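Local atomic coordinates of probable cobalt-precorrin-6B C(15)-methyltransferase (decarboxylating) (Methanothermobacter thermautotrophicus, PDB entry 1L3I), a protein that probably methylates C-15 of cobalt-precorrin-6B using S-adenosyl-L-methionine and then decarboxylates C-12, a late step of anaerobic cobalamin biosynthesis. Residues 46-51 with 58-63; 69-74 with 84-89; 7-10 with 15-18. One frame throughout, in Å; residues are numbered along the deposited sequence.

Interaction 1: residues 46-51 with 58-63; sequences GVTLEL and VYAIDR. With SAH (S-adenosyl-L-homocysteine), chain G.
Asp62, the last residue of the strand, and Arg63 just after it bring two flat groups to SAH. The aliphatic part of Arg63 lies over one face of the adenine, with CG 3.5 Å from SAH C2 and CD above C5, beside the C5-C6 bond. Beyond it the guanidinium has SAH N6 at its edge, near its plane, while its NE forms a salt bridge with Asp90. The Asp62 carboxylate takes both ribose hydroxyls, one on each oxygen: SAH O2' donates to OD1 (2.8 Å) and SAH O3' to OD2 (2.6 Å). The backbone N-H groups of Gly43 and Asn64 bind the same carboxylate and should hold its rotation fixed.

Behind the site, helix 46-51 runs antiparallel to the strand, at 171°. Thr48, with OG1 beside its backbone N (chi1 -69°), sets that oxygen 3.5 Å from Ala60 CB; the hydroxyl is bonded to Asp39. Val58 CG2 packs under Leu51 CB at 3.9 Å. Gly46 N donates to SAH OXT (3.0 Å, 157°). Glycine-rich turn, helix and acidic residue at the second strand's end are the signature of the Rossmann-like AdoMet-binding site.

Interaction 2: residues 69-74 with 84-89; sequences STTEMN and VTLMEG
Leu86 points from its strand toward the helix and divides its two methyls between neighbouring helical residues, Thr71 and Glu72. The side chains cross obliquely on both sides. CD2 meets the methyl of Thr71, with CG2 4.0 Å away, and CD1 lies against the aliphatic root of Glu72, 3.5 Å from its CB.

Thr71 is turned so that its two branches do different work: with OG1 beside the backbone N (chi1 -63°), the hydroxyl is hydrogen-bonded to the carbonyl O of Ala67 one turn earlier, with a weak second bond to Gly43 O, while CG2 meets the leucine. Glu72 starts with CG anti to its backbone N (chi1 -180°), and the bend at chi2 (54°) turns the end of the chain toward Leu86. The approach of OE1 to Leu86 CD1 is too short to be relied on, but the alkyl portion, CB and CG, clearly flanks that methyl.

Ile68 of the same helix also touches Leu86, and Val84 extends the apolar surface toward Thr48 and Ala52 of helix 46-52. The contact packs helix 65-77 against strand 84-88, the outermost strand on this side of the sheet within the chain, and so closes the beta-alpha-beta crossover from strand 57-62, a repeating element of the Rossmann-like methyltransferase fold.

Interaction 3: residues 7-10 with 15-18; sequences FIKN and GPTA. With SAH (S-adenosyl-L-homocysteine), chain G.
Phe7 and Pro16 meet where two parts of the N-terminal loop region before helix 19-29 come together; residues 15-17 close over the amino-acid end of SAH in this Rossmann-like methyltransferase. The apolar part is a CH-pi contact: Pro16 CB sits over one ring face, 4.2 Å from the centroid and 17° off the ring normal, while CG approaches Phe7 CD1 at 4.0 Å. The peptide bond before Pro16 is cis. A leucine in place of Phe7 would probably forfeit the flat face under Pro16 and leave the proline ring, and the ligand-binding backbone beside it, less firmly backed.

The second kind of contact is alkyl against carbonyl. Lys9 lays CD 3.2 Å from Gly15 O and, bent at chi3 and chi4, brings NZ round to Pro16 CD. Gly15 has a backbone shape (phi 119°) that would jam a beta carbon against the preceding carbonyl, and such a carbon would also collide with the SAH carboxylate.

Polar bonds go to the ligand. Thr17, which binds the cofactor, grips both ends of its amino-acid group: the backbone N donates to SAH O (2.7 Å, 162°), and SAH N donates to Thr17 OG1 at 2.9 Å.

Interaction 1 is fully buried, whereas interactions 2 and 3 lie partly at the surface. The first two share one sheet, since strands 57-62 and 84-88 are neighbours in it and bond through Ala60 O to Met87 N (2.8 Å), and they belong to consecutive beta-alpha-beta units. Both join helix to strand mainly through aliphatic side chains and threonine, but interaction 2 brings in a glutamate where the fold nears solvent. Interaction 3 joins loops alone, by ring, proline and lysine. It abuts interaction 1 where Phe7 CE2 packs on Leu49 CD2 (3.6 Å), and interaction 2 where Asn74 bonds to Ile8 N. SAH spans interactions 1 and 3.

Interaction 1: residues 46-51 with 58-63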
ATOM      1  N   GLY A  46     -17.470 -13.994  -8.910  1.00 27.68           N
ATOM      2  CA  GLY A  46     -16.888 -13.898  -7.580  1.00 29.72           C
ATOM      3  C   GLY A  46     -17.819 -13.393  -6.477  1.00 29.34           C
ATOM      4  O   GLY A  46     -17.858 -13.943  -5.384  1.00 32.60           O
ATOM      5  N   VAL A  47     -18.569 -12.334  -6.750  1.00 30.65           N
ATOM      6  CA  VAL A  47     -19.481 -11.777  -5.752  1.00 29.66           C
ATOM      7  C   VAL A  47     -20.795 -12.554  -5.719  1.00 28.04           C
ATOM      8  O   VAL A  47     -21.330 -12.825  -4.652  1.00 27.13           O
ATOM      9  CB  VAL A  47     -19.714 -10.269  -6.012  1.00 25.87           C
ATOM     10  CG1 VAL A  47     -20.719  -9.706  -5.050  1.00 24.14           C
ATOM     11  CG2 VAL A  47     -18.385  -9.515  -5.895  1.00 26.56           C
ATOM     12  N   THR A  48     -21.271 -12.942  -6.899  1.00 28.73           N
ATOM     13  CA  THR A  48     -22.512 -13.704  -7.022  1.00 31.97           C
ATOM     14  C   THR A  48     -22.505 -15.039  -6.245  1.00 33.57           C
ATOM     15  O   THR A  48     -23.476 -15.370  -5.546  1.00 27.37           O
ATOM     16  CB  THR A  48     -22.867 -13.952  -8.500  1.00 29.76           C
ATOM     17  OG1 THR A  48     -23.229 -12.701  -9.100  1.00 31.91           O
ATOM     18  CG2 THR A  48     -24.020 -14.937  -8.636  1.00 26.40           C
ATOM     19  N   LEU A  49     -21.410 -15.794  -6.352  1.00 33.30           N
ATOM     20  CA  LEU A  49     -21.298 -17.069  -5.653  1.00 31.01           C
ATOM     21  C   LEU A  49     -21.371 -16.909  -4.139  1.00 32.92           C
ATOM     22  O   LEU A  49     -22.073 -17.668  -3.468  1.00 34.60           O
ATOM     23  CB  LEU A  49     -20.022 -17.804  -6.057  1.00 27.66           C
ATOM     24  CG  LEU A  49     -20.229 -18.827  -7.173  1.00 30.08           C
ATOM     25  CD1 LEU A  49     -20.363 -18.153  -8.532  1.00 29.16           C
ATOM     26  CD2 LEU A  49     -19.083 -19.781  -7.186  1.00 31.06           C
ATOM     27  N   GLU A  50     -20.676 -15.905  -3.608  1.00 33.84           N
ATOM     28  CA  GLU A  50     -20.674 -15.639  -2.169  1.00 33.97           C
ATOM     29  C   GLU A  50     -22.053 -15.229  -1.666  1.00 31.92           C
ATOM     30  O   GLU A  50     -22.490 -15.676  -0.604  1.00 32.05           O
ATOM     31  CB  GLU A  50     -19.648 -14.559  -1.815  1.00 34.78           C
ATOM     32  CG  GLU A  50     -18.224 -14.879  -2.263  1.00 36.57           C
ATOM     33  CD  GLU A  50     -17.681 -16.186  -1.686  1.00 38.71           C
ATOM     34  OE1 GLU A  50     -18.185 -16.663  -0.652  1.00 38.32           O
ATOM     35  OE2 GLU A  50     -16.725 -16.731  -2.265  1.00 40.81           O
ATOM     36  N   LEU A  51     -22.725 -14.371  -2.431  1.00 34.26           N
ATOM     37  CA  LEU A  51     -24.074 -13.925  -2.076  1.00 33.63           C
ATOM     38  C   LEU A  51     -25.059 -15.085  -2.193  1.00 37.86           C
ATOM     39  O   LEU A  51     -25.959 -15.226  -1.352  1.00 38.25           O
ATOM     40  CB  LEU A  51     -24.528 -12.794  -2.992  1.00 27.92           C
ATOM     41  CG  LEU A  51     -23.908 -11.421  -2.762  1.00 29.76           C
ATOM     42  CD1 LEU A  51     -24.365 -10.498  -3.877  1.00 29.24           C
ATOM     43  CD2 LEU A  51     -24.318 -10.895  -1.384  1.00 28.92           C
ATOM     44  N   VAL A  58     -30.659 -13.874  -5.407  1.00 34.62           N
ATOM     45  CA  VAL A  58     -29.638 -13.005  -5.966  1.00 32.49           C
ATOM     46  C   VAL A  58     -29.970 -12.799  -7.429  1.00 33.09           C
ATOM     47  O   VAL A  58     -30.360 -13.739  -8.112  1.00 37.35           O
ATOM     48  CB  VAL A  58     -28.206 -13.638  -5.900  1.00 31.71           C
ATOM     49  CG1 VAL A  58     -27.168 -12.654  -6.414  1.00 29.48           C
ATOM     50  CG2 VAL A  58     -27.849 -14.054  -4.497  1.00 30.27           C
ATOM     51  N   TYR A  59     -29.877 -11.558  -7.889  1.00 32.62           N
ATOM     52  CA  TYR A  59     -30.103 -11.210  -9.289  1.00 31.61           C
ATOM     53  C   TYR A  59     -28.743 -10.793  -9.849  1.00 31.83           C
ATOM     54  O   TYR A  59     -28.201  -9.760  -9.456  1.00 32.17           O
ATOM     55  CB  TYR A  59     -31.084 -10.040  -9.389  1.00 34.90           C
ATOM     56  CG  TYR A  59     -32.483 -10.395  -8.994  1.00 37.44           C
ATOM     57  CD1 TYR A  59     -32.908 -10.251  -7.674  1.00 40.25           C
ATOM     58  CD2 TYR A  59     -33.375 -10.940  -9.921  1.00 39.05           C
ATOM     59  CE1 TYR A  59     -34.183 -10.646  -7.284  1.00 41.16           C
ATOM     60  CE2 TYR A  59     -34.654 -11.334  -9.548  1.00 39.25           C
ATOM     61  CZ  TYR A  59     -35.050 -11.191  -8.230  1.00 42.82           C
ATOM     62  OH  TYR A  59     -36.304 -11.597  -7.857  1.00 45.08           O
ATOM     63  N   ALA A  60     -28.162 -11.616 -10.720  1.00 33.31           N
ATOM     64  CA  ALA A  60     -26.853 -11.341 -11.318  1.00 30.42           C
ATOM     65  C   ALA A  60     -27.013 -10.810 -12.746  1.00 31.59           C
ATOM     66  O   ALA A  60     -27.481 -11.507 -13.634  1.00 30.82           O
ATOM     67  CB  ALA A  60     -26.002 -12.594 -11.308  1.00 30.68           C
ATOM     68  N   ILE A  61     -26.566  -9.582 -12.961  1.00 32.25           N
ATOM     69  CA  ILE A  61     -26.697  -8.922 -14.250  1.00 31.06           C
ATOM     70  C   ILE A  61     -25.352  -8.716 -14.943  1.00 33.89           C
ATOM     71  O   ILE A  61     -24.342  -8.457 -14.273  1.00 36.17           O
ATOM     72  CB  ILE A  61     -27.304  -7.519 -14.042  1.00 28.00           C
ATOM     73  CG1 ILE A  61     -28.639  -7.608 -13.319  1.00 26.71           C
ATOM     74  CG2 ILE A  61     -27.442  -6.785 -15.347  1.00 30.54           C
ATOM     75  CD1 ILE A  61     -29.138  -6.268 -12.808  1.00 25.93           C
ATOM     76  N   ASP A  62     -25.350  -8.799 -16.277  1.00 32.92           N
ATOM     77  CA  ASP A  62     -24.152  -8.553 -17.077  1.00 33.38           C
ATOM     78  C   ASP A  62     -24.457  -8.354 -18.566  1.00 33.53           C
ATOM     79  O   ASP A  62     -25.288  -9.052 -19.135  1.00 31.31           O
ATOM     80  CB  ASP A  62     -23.123  -9.666 -16.903  1.00 32.52           C
ATOM     81  CG  ASP A  62     -21.700  -9.155 -17.064  1.00 35.55           C
ATOM     82  OD1 ASP A  62     -21.356  -8.692 -18.172  1.00 37.34           O
ATOM     83  OD2 ASP A  62     -20.936  -9.207 -16.075  1.00 31.91           O
ATOM     84  N   ARG A  63     -23.784  -7.375 -19.165  1.00 35.35           N
ATOM     85  CA  ARG A  63     -23.908  -7.060 -20.591  1.00 35.60           C
ATOM     86  C   ARG A  63     -23.353  -8.228 -21.399  1.00 35.36           C
ATOM     87  O   ARG A  63     -23.883  -8.596 -22.449  1.00 38.84           O
ATOM     88  CB  ARG A  63     -23.020  -5.868 -20.964  1.00 35.27           C
ATOM     89  CG  ARG A  63     -23.373  -4.529 -20.416  1.00 40.21           C
ATOM     90  CD  ARG A  63     -22.336  -3.523 -20.871  1.00 42.92           C
ATOM     91  NE  ARG A  63     -22.680  -2.174 -20.439  1.00 52.55           N
ATOM     92  CZ  ARG A  63     -22.162  -1.062 -20.950  1.00 55.79           C
ATOM     93  NH1 ARG A  63     -21.273  -1.115 -21.926  1.00 63.86           N
ATOM     94  NH2 ARG A  63     -22.535   0.122 -20.470  1.00 56.83           N
TER
HETATM   95  N   SAH G 801     -17.018  -8.907  -9.484  1.00 24.40           N
HETATM   96  CA  SAH G 801     -16.921  -9.918 -10.543  1.00 25.22           C
HETATM   97  CB  SAH G 801     -16.210  -9.358 -11.803  1.00 26.46           C
HETATM   98  CG  SAH G 801     -16.954  -8.147 -12.433  1.00 32.28           C
HETATM   99  SD  SAH G 801     -16.231  -7.444 -13.921  1.00 30.67           S
HETATM  100  C   SAH G 801     -16.173 -11.127  -9.998  1.00 23.12           C
HETATM  101  O   SAH G 801     -15.802 -11.077  -8.812  1.00 22.92           O
HETATM  102  OXT SAH G 801     -15.989 -12.107 -10.748  1.00 26.17           O
HETATM  103  C5' SAH G 801     -17.385  -6.154 -14.318  1.00 27.48           C
HETATM  104  C4' SAH G 801     -18.545  -6.635 -15.115  1.00 28.12           C
HETATM  105  O4' SAH G 801     -19.332  -5.452 -15.355  1.00 32.86           O
HETATM  106  C3' SAH G 801     -18.213  -7.259 -16.560  1.00 23.07           C
HETATM  107  O3' SAH G 801     -18.524  -8.670 -16.793  1.00 26.90           O
HETATM  108  C2' SAH G 801     -18.984  -6.263 -17.457  1.00 26.30           C
HETATM  109  O2' SAH G 801     -19.457  -6.733 -18.729  1.00 23.62           O
HETATM  110  C1' SAH G 801     -20.055  -5.777 -16.508  1.00 29.49           C
HETATM  111  N9  SAH G 801     -20.754  -4.529 -16.784  1.00 31.13           N
HETATM  112  C8  SAH G 801     -20.186  -3.240 -16.937  1.00 34.09           C
HETATM  113  N7  SAH G 801     -21.101  -2.346 -17.158  1.00 29.89           N
HETATM  114  C5  SAH G 801     -22.327  -3.050 -17.169  1.00 30.85           C
HETATM  115  C6  SAH G 801     -23.665  -2.661 -17.354  1.00 29.82           C
HETATM  116  N6  SAH G 801     -24.009  -1.387 -17.578  1.00 27.66           N
HETATM  117  N1  SAH G 801     -24.650  -3.601 -17.298  1.00 35.54           N
HETATM  118  C2  SAH G 801     -24.293  -4.860 -17.073  1.00 32.29           C
HETATM  119  N3  SAH G 801     -23.080  -5.347 -16.884  1.00 30.84           N
HETATM  120  C4  SAH G 801     -22.127  -4.395 -16.941  1.00 25.36           C

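Interaction 2: residues 69-74 with 84-89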
ATOM      1  N   SER A  69     -22.530 -16.689 -18.855  1.00 34.05           N
ATOM      2  CA  SER A  69     -22.194 -18.096 -19.030  1.00 35.42           C
ATOM      3  C   SER A  69     -21.143 -18.555 -17.996  1.00 34.60           C
ATOM      4  O   SER A  69     -21.288 -19.622 -17.395  1.00 36.02           O
ATOM      5  CB  SER A  69     -21.695 -18.310 -20.465  1.00 35.71           C
ATOM      6  OG  SER A  69     -21.197 -19.623 -20.663  1.00 38.11           O
ATOM      7  N   THR A  70     -20.102 -17.740 -17.789  1.00 35.58           N
ATOM      8  CA  THR A  70     -19.021 -18.033 -16.834  1.00 32.88           C
ATOM      9  C   THR A  70     -19.556 -18.104 -15.400  1.00 34.05           C
ATOM     10  O   THR A  70     -19.180 -19.004 -14.633  1.00 33.59           O
ATOM     11  CB  THR A  70     -17.913 -16.966 -16.934  1.00 30.10           C
ATOM     12  OG1 THR A  70     -17.424 -16.931 -18.277  1.00 30.99           O
ATOM     13  CG2 THR A  70     -16.767 -17.261 -15.986  1.00 28.78           C
ATOM     14  N   THR A  71     -20.441 -17.162 -15.058  1.00 32.91           N
ATOM     15  CA  THR A  71     -21.056 -17.143 -13.728  1.00 31.41           C
ATOM     16  C   THR A  71     -21.934 -18.399 -13.520  1.00 32.55           C
ATOM     17  O   THR A  71     -21.805 -19.057 -12.487  1.00 31.14           O
ATOM     18  CB  THR A  71     -21.856 -15.821 -13.461  1.00 31.28           C
ATOM     19  OG1 THR A  71     -20.962 -14.705 -13.488  1.00 26.54           O
ATOM     20  CG2 THR A  71     -22.522 -15.836 -12.077  1.00 29.06           C
ATOM     21  N   GLU A  72     -22.770 -18.773 -14.498  1.00 34.16           N
ATOM     22  CA  GLU A  72     -23.627 -19.968 -14.341  1.00 38.21           C
ATOM     23  C   GLU A  72     -22.758 -21.219 -14.198  1.00 40.14           C
ATOM     24  O   GLU A  72     -23.017 -22.092 -13.365  1.00 41.83           O
ATOM     25  CB  GLU A  72     -24.623 -20.120 -15.502  1.00 39.56           C
ATOM     26  CG  GLU A  72     -25.576 -21.345 -15.426  1.00 48.27           C
ATOM     27  CD  GLU A  72     -26.414 -21.484 -14.107  1.00 58.68           C
ATOM     28  OE1 GLU A  72     -26.932 -20.478 -13.558  1.00 63.54           O
ATOM     29  OE2 GLU A  72     -26.609 -22.633 -13.626  1.00 59.01           O
HETATM   30  N   MSE A  73     -21.673 -21.240 -14.954  1.00 40.63           N
HETATM   31  CA  MSE A  73     -20.725 -22.343 -14.928  1.00 42.10           C
HETATM   32  C   MSE A  73     -20.091 -22.471 -13.530  1.00 39.55           C
HETATM   33  O   MSE A  73     -20.001 -23.570 -12.979  1.00 39.06           O
HETATM   34  CB  MSE A  73     -19.653 -22.060 -15.962  1.00 48.40           C
HETATM   35  CG  MSE A  73     -19.014 -23.279 -16.538  1.00 55.14           C
HETATM   36 SE   MSE A  73     -17.237 -22.805 -17.062  1.00 65.16          SE
HETATM   37  CE  MSE A  73     -16.316 -23.908 -15.804  1.00 69.26           C
ATOM     38  N   ASN A  74     -19.639 -21.347 -12.972  1.00 37.61           N
ATOM     39  CA  ASN A  74     -19.028 -21.342 -11.638  1.00 39.58           C
ATOM     40  C   ASN A  74     -20.054 -21.629 -10.526  1.00 41.34           C
ATOM     41  O   ASN A  74     -19.718 -22.231  -9.498  1.00 39.71           O
ATOM     42  CB  ASN A  74     -18.275 -20.024 -11.387  1.00 37.55           C
ATOM     43  CG  ASN A  74     -16.919 -19.993 -12.086  1.00 35.77           C
ATOM     44  OD1 ASN A  74     -16.171 -20.969 -12.062  1.00 36.68           O
ATOM     45  ND2 ASN A  74     -16.598 -18.865 -12.714  1.00 26.60           N
ATOM     46  N   VAL A  84     -30.389 -18.046  -7.799  1.00 37.14           N
ATOM     47  CA  VAL A  84     -29.772 -16.991  -8.586  1.00 37.52           C
ATOM     48  C   VAL A  84     -30.505 -16.818  -9.920  1.00 37.37           C
ATOM     49  O   VAL A  84     -30.699 -17.776 -10.668  1.00 44.03           O
ATOM     50  CB  VAL A  84     -28.261 -17.293  -8.859  1.00 33.80           C
ATOM     51  CG1 VAL A  84     -27.670 -16.245  -9.783  1.00 31.21           C
ATOM     52  CG2 VAL A  84     -27.480 -17.338  -7.554  1.00 31.18           C
ATOM     53  N   THR A  85     -30.918 -15.592 -10.200  1.00 36.75           N
ATOM     54  CA  THR A  85     -31.599 -15.270 -11.441  1.00 36.01           C
ATOM     55  C   THR A  85     -30.607 -14.506 -12.300  1.00 34.88           C
ATOM     56  O   THR A  85     -30.270 -13.363 -11.996  1.00 33.58           O
ATOM     57  CB  THR A  85     -32.835 -14.397 -11.182  1.00 35.26           C
ATOM     58  OG1 THR A  85     -33.716 -15.074 -10.276  1.00 40.45           O
ATOM     59  CG2 THR A  85     -33.571 -14.106 -12.475  1.00 36.28           C
ATOM     60  N   LEU A  86     -30.072 -15.177 -13.313  1.00 36.35           N
ATOM     61  CA  LEU A  86     -29.113 -14.571 -14.237  1.00 39.51           C
ATOM     62  C   LEU A  86     -29.853 -13.716 -15.254  1.00 39.29           C
ATOM     63  O   LEU A  86     -30.876 -14.128 -15.787  1.00 41.06           O
ATOM     64  CB  LEU A  86     -28.295 -15.663 -14.939  1.00 39.78           C
ATOM     65  CG  LEU A  86     -27.303 -16.376 -14.025  1.00 39.32           C
ATOM     66  CD1 LEU A  86     -26.987 -17.732 -14.570  1.00 42.43           C
ATOM     67  CD2 LEU A  86     -26.048 -15.541 -13.882  1.00 41.27           C
HETATM   68  N   MSE A  87     -29.334 -12.528 -15.520  1.00 38.28           N
HETATM   69  CA  MSE A  87     -29.967 -11.624 -16.458  1.00 38.87           C
HETATM   70  C   MSE A  87     -28.962 -10.987 -17.404  1.00 40.19           C
HETATM   71  O   MSE A  87     -28.143 -10.165 -16.975  1.00 38.48           O
HETATM   72  CB  MSE A  87     -30.697 -10.519 -15.703  1.00 39.88           C
HETATM   73  CG  MSE A  87     -31.696 -11.020 -14.693  1.00 42.04           C
HETATM   74 SE   MSE A  87     -32.633  -9.555 -13.857  1.00 49.54          SE
HETATM   75  CE  MSE A  87     -31.395  -9.197 -12.438  1.00 61.38           C
ATOM     76  N   GLU A  88     -28.994 -11.383 -18.674  1.00 38.81           N
ATOM     77  CA  GLU A  88     -28.083 -10.796 -19.637  1.00 42.27           C
ATOM     78  C   GLU A  88     -28.701  -9.496 -20.101  1.00 44.95           C
ATOM     79  O   GLU A  88     -29.903  -9.435 -20.353  1.00 49.26           O
ATOM     80  CB  GLU A  88     -27.843 -11.695 -20.841  1.00 41.97           C
ATOM     81  CG  GLU A  88     -26.788 -11.117 -21.768  1.00 46.94           C
ATOM     82  CD  GLU A  88     -26.817 -11.704 -23.154  1.00 53.64           C
ATOM     83  OE1 GLU A  88     -26.929 -12.939 -23.289  1.00 56.56           O
ATOM     84  OE2 GLU A  88     -26.707 -10.923 -24.127  1.00 55.94           O
ATOM     85  N   GLY A  89     -27.884  -8.453 -20.201  1.00 45.59           N
ATOM     86  CA  GLY A  89     -28.383  -7.171 -20.657  1.00 43.40           C
ATOM     87  C   GLY A  89     -27.747  -6.021 -19.918  1.00 44.27           C
ATOM     88  O   GLY A  89     -27.004  -6.205 -18.953  1.00 42.62           O
TER

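Interaction 3: residues 7-10 with 15-18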
ATOM      1  N   PHE A   7     -12.364 -20.714  -9.363  1.00 40.08           N
ATOM      2  CA  PHE A   7     -13.274 -20.073 -10.307  1.00 38.00           C
ATOM      3  C   PHE A   7     -12.665 -20.289 -11.693  1.00 39.77           C
ATOM      4  O   PHE A   7     -11.464 -20.092 -11.883  1.00 42.31           O
ATOM      5  CB  PHE A   7     -13.342 -18.562 -10.053  1.00 33.68           C
ATOM      6  CG  PHE A   7     -14.169 -18.181  -8.872  1.00 36.31           C
ATOM      7  CD1 PHE A   7     -13.613 -18.126  -7.600  1.00 33.93           C
ATOM      8  CD2 PHE A   7     -15.520 -17.885  -9.026  1.00 34.95           C
ATOM      9  CE1 PHE A   7     -14.393 -17.784  -6.500  1.00 38.34           C
ATOM     10  CE2 PHE A   7     -16.311 -17.541  -7.926  1.00 34.69           C
ATOM     11  CZ  PHE A   7     -15.749 -17.491  -6.660  1.00 33.28           C
ATOM     12  N   ILE A   8     -13.474 -20.670 -12.674  1.00 39.25           N
ATOM     13  CA  ILE A   8     -12.936 -20.865 -14.017  1.00 36.47           C
ATOM     14  C   ILE A   8     -13.014 -19.531 -14.735  1.00 33.67           C
ATOM     15  O   ILE A   8     -14.056 -18.862 -14.736  1.00 27.74           O
ATOM     16  CB  ILE A   8     -13.716 -21.931 -14.828  1.00 35.27           C
ATOM     17  CG1 ILE A   8     -13.672 -23.284 -14.114  1.00 39.21           C
ATOM     18  CG2 ILE A   8     -13.079 -22.101 -16.195  1.00 37.81           C
ATOM     19  CD1 ILE A   8     -12.323 -24.006 -14.204  1.00 41.02           C
ATOM     20  N   LYS A   9     -11.891 -19.114 -15.290  1.00 34.96           N
ATOM     21  CA  LYS A   9     -11.840 -17.849 -16.000  1.00 33.45           C
ATOM     22  C   LYS A   9     -12.028 -17.979 -17.507  1.00 33.89           C
ATOM     23  O   LYS A   9     -11.537 -18.921 -18.121  1.00 39.22           O
ATOM     24  CB  LYS A   9     -10.507 -17.154 -15.736  1.00 32.97           C
ATOM     25  CG  LYS A   9     -10.465 -16.326 -14.477  1.00 36.46           C
ATOM     26  CD  LYS A   9      -9.260 -15.401 -14.499  1.00 34.54           C
ATOM     27  CE  LYS A   9      -8.054 -16.073 -13.899  1.00 40.31           C
ATOM     28  NZ  LYS A   9      -8.243 -16.148 -12.451  1.00 46.71           N
ATOM     29  N   ASN A  10     -12.791 -17.048 -18.069  1.00 30.97           N
ATOM     30  CA  ASN A  10     -13.007 -16.954 -19.506  1.00 29.87           C
ATOM     31  C   ASN A  10     -12.088 -15.782 -19.884  1.00 32.42           C
ATOM     32  O   ASN A  10     -12.047 -14.765 -19.199  1.00 32.73           O
ATOM     33  CB  ASN A  10     -14.469 -16.633 -19.807  1.00 29.82           C
ATOM     34  CG  ASN A  10     -14.696 -16.294 -21.262  1.00 33.23           C
ATOM     35  OD1 ASN A  10     -14.152 -15.333 -21.768  1.00 35.08           O
ATOM     36  ND2 ASN A  10     -15.511 -17.084 -21.939  1.00 40.93           N
ATOM     37  N   GLY A  15     -12.226 -10.916 -13.649  1.00 28.21           N
ATOM     38  CA  GLY A  15     -12.535 -11.498 -12.359  1.00 30.96           C
ATOM     39  C   GLY A  15     -11.878 -12.838 -12.171  1.00 33.09           C
ATOM     40  O   GLY A  15     -11.129 -13.280 -13.028  1.00 38.46           O
ATOM     41  N   PRO A  16     -12.100 -13.514 -11.025  1.00 34.58           N
ATOM     42  CA  PRO A  16     -13.001 -13.034  -9.969  1.00 31.49           C
ATOM     43  C   PRO A  16     -12.324 -11.920  -9.183  1.00 31.79           C
ATOM     44  O   PRO A  16     -11.121 -11.738  -9.261  1.00 30.49           O
ATOM     45  CB  PRO A  16     -13.165 -14.280  -9.103  1.00 35.08           C
ATOM     46  CG  PRO A  16     -11.804 -14.916  -9.189  1.00 34.95           C
ATOM     47  CD  PRO A  16     -11.497 -14.802 -10.680  1.00 34.45           C
ATOM     48  N   THR A  17     -13.134 -11.141  -8.482  1.00 33.77           N
ATOM     49  CA  THR A  17     -12.625 -10.057  -7.652  1.00 33.11           C
ATOM     50  C   THR A  17     -11.775 -10.705  -6.548  1.00 30.45           C
ATOM     51  O   THR A  17     -12.105 -11.789  -6.060  1.00 28.23           O
ATOM     52  CB  THR A  17     -13.777  -9.224  -7.046  1.00 31.08           C
ATOM     53  OG1 THR A  17     -14.461  -8.537  -8.099  1.00 32.71           O
ATOM     54  CG2 THR A  17     -13.263  -8.207  -6.037  1.00 27.90           C
ATOM     55  N   ALA A  18     -10.636 -10.085  -6.261  1.00 30.40           N
ATOM     56  CA  ALA A  18      -9.703 -10.530  -5.234  1.00 28.72           C
ATOM     57  C   ALA A  18     -10.435 -11.041  -3.997  1.00 32.81           C
ATOM     58  O   ALA A  18     -11.243 -10.311  -3.408  1.00 36.81           O
ATOM     59  CB  ALA A  18      -8.793  -9.369  -4.849  1.00 27.39           C
TER
HETATM   60  N   SAH G 801     -17.018  -8.907  -9.484  1.00 24.40           N
HETATM   61  CA  SAH G 801     -16.921  -9.918 -10.543  1.00 25.22           C
HETATM   62  CB  SAH G 801     -16.210  -9.358 -11.803  1.00 26.46           C
HETATM   63  CG  SAH G 801     -16.954  -8.147 -12.433  1.00 32.28           C
HETATM   64  SD  SAH G 801     -16.231  -7.444 -13.921  1.00 30.67           S
HETATM   65  C   SAH G 801     -16.173 -11.127  -9.998  1.00 23.12           C
HETATM   66  O   SAH G 801     -15.802 -11.077  -8.812  1.00 22.92           O
HETATM   67  OXT SAH G 801     -15.989 -12.107 -10.748  1.00 26.17           O
HETATM   68  C5' SAH G 801     -17.385  -6.154 -14.318  1.00 27.48           C
HETATM   69  C4' SAH G 801     -18.545  -6.635 -15.115  1.00 28.12           C
HETATM   70  O4' SAH G 801     -19.332  -5.452 -15.355  1.00 32.86           O
HETATM   71  C3' SAH G 801     -18.213  -7.259 -16.560  1.00 23.07           C
HETATM   72  O3' SAH G 801     -18.524  -8.670 -16.793  1.00 26.90           O
HETATM   73  C2' SAH G 801     -18.984  -6.263 -17.457  1.00 26.30           C
HETATM   74  O2' SAH G 801     -19.457  -6.733 -18.729  1.00 23.62           O
HETATM   75  C1' SAH G 801     -20.055  -5.777 -16.508  1.00 29.49           C
HETATM   76  N9  SAH G 801     -20.754  -4.529 -16.784  1.00 31.13           N
HETATM   77  C8  SAH G 801     -20.186  -3.240 -16.937  1.00 34.09           C
HETATM   78  N7  SAH G 801     -21.101  -2.346 -17.158  1.00 29.89           N
HETATM   79  C5  SAH G 801     -22.327  -3.050 -17.169  1.00 30.85           C
HETATM   80  C6  SAH G 801     -23.665  -2.661 -17.354  1.00 29.82           C
HETATM   81  N6  SAH G 801     -24.009  -1.387 -17.578  1.00 27.66           N
HETATM   82  N1  SAH G 801     -24.650  -3.601 -17.298  1.00 35.54           N
HETATM   83  C2  SAH G 801     -24.293  -4.860 -17.073  1.00 32.29           C
HETATM   84  N3  SAH G 801     -23.080  -5.347 -16.884  1.00 30.84           N
HETATM   85  C4  SAH G 801     -22.127  -4.395 -16.941  1.00 25.36           C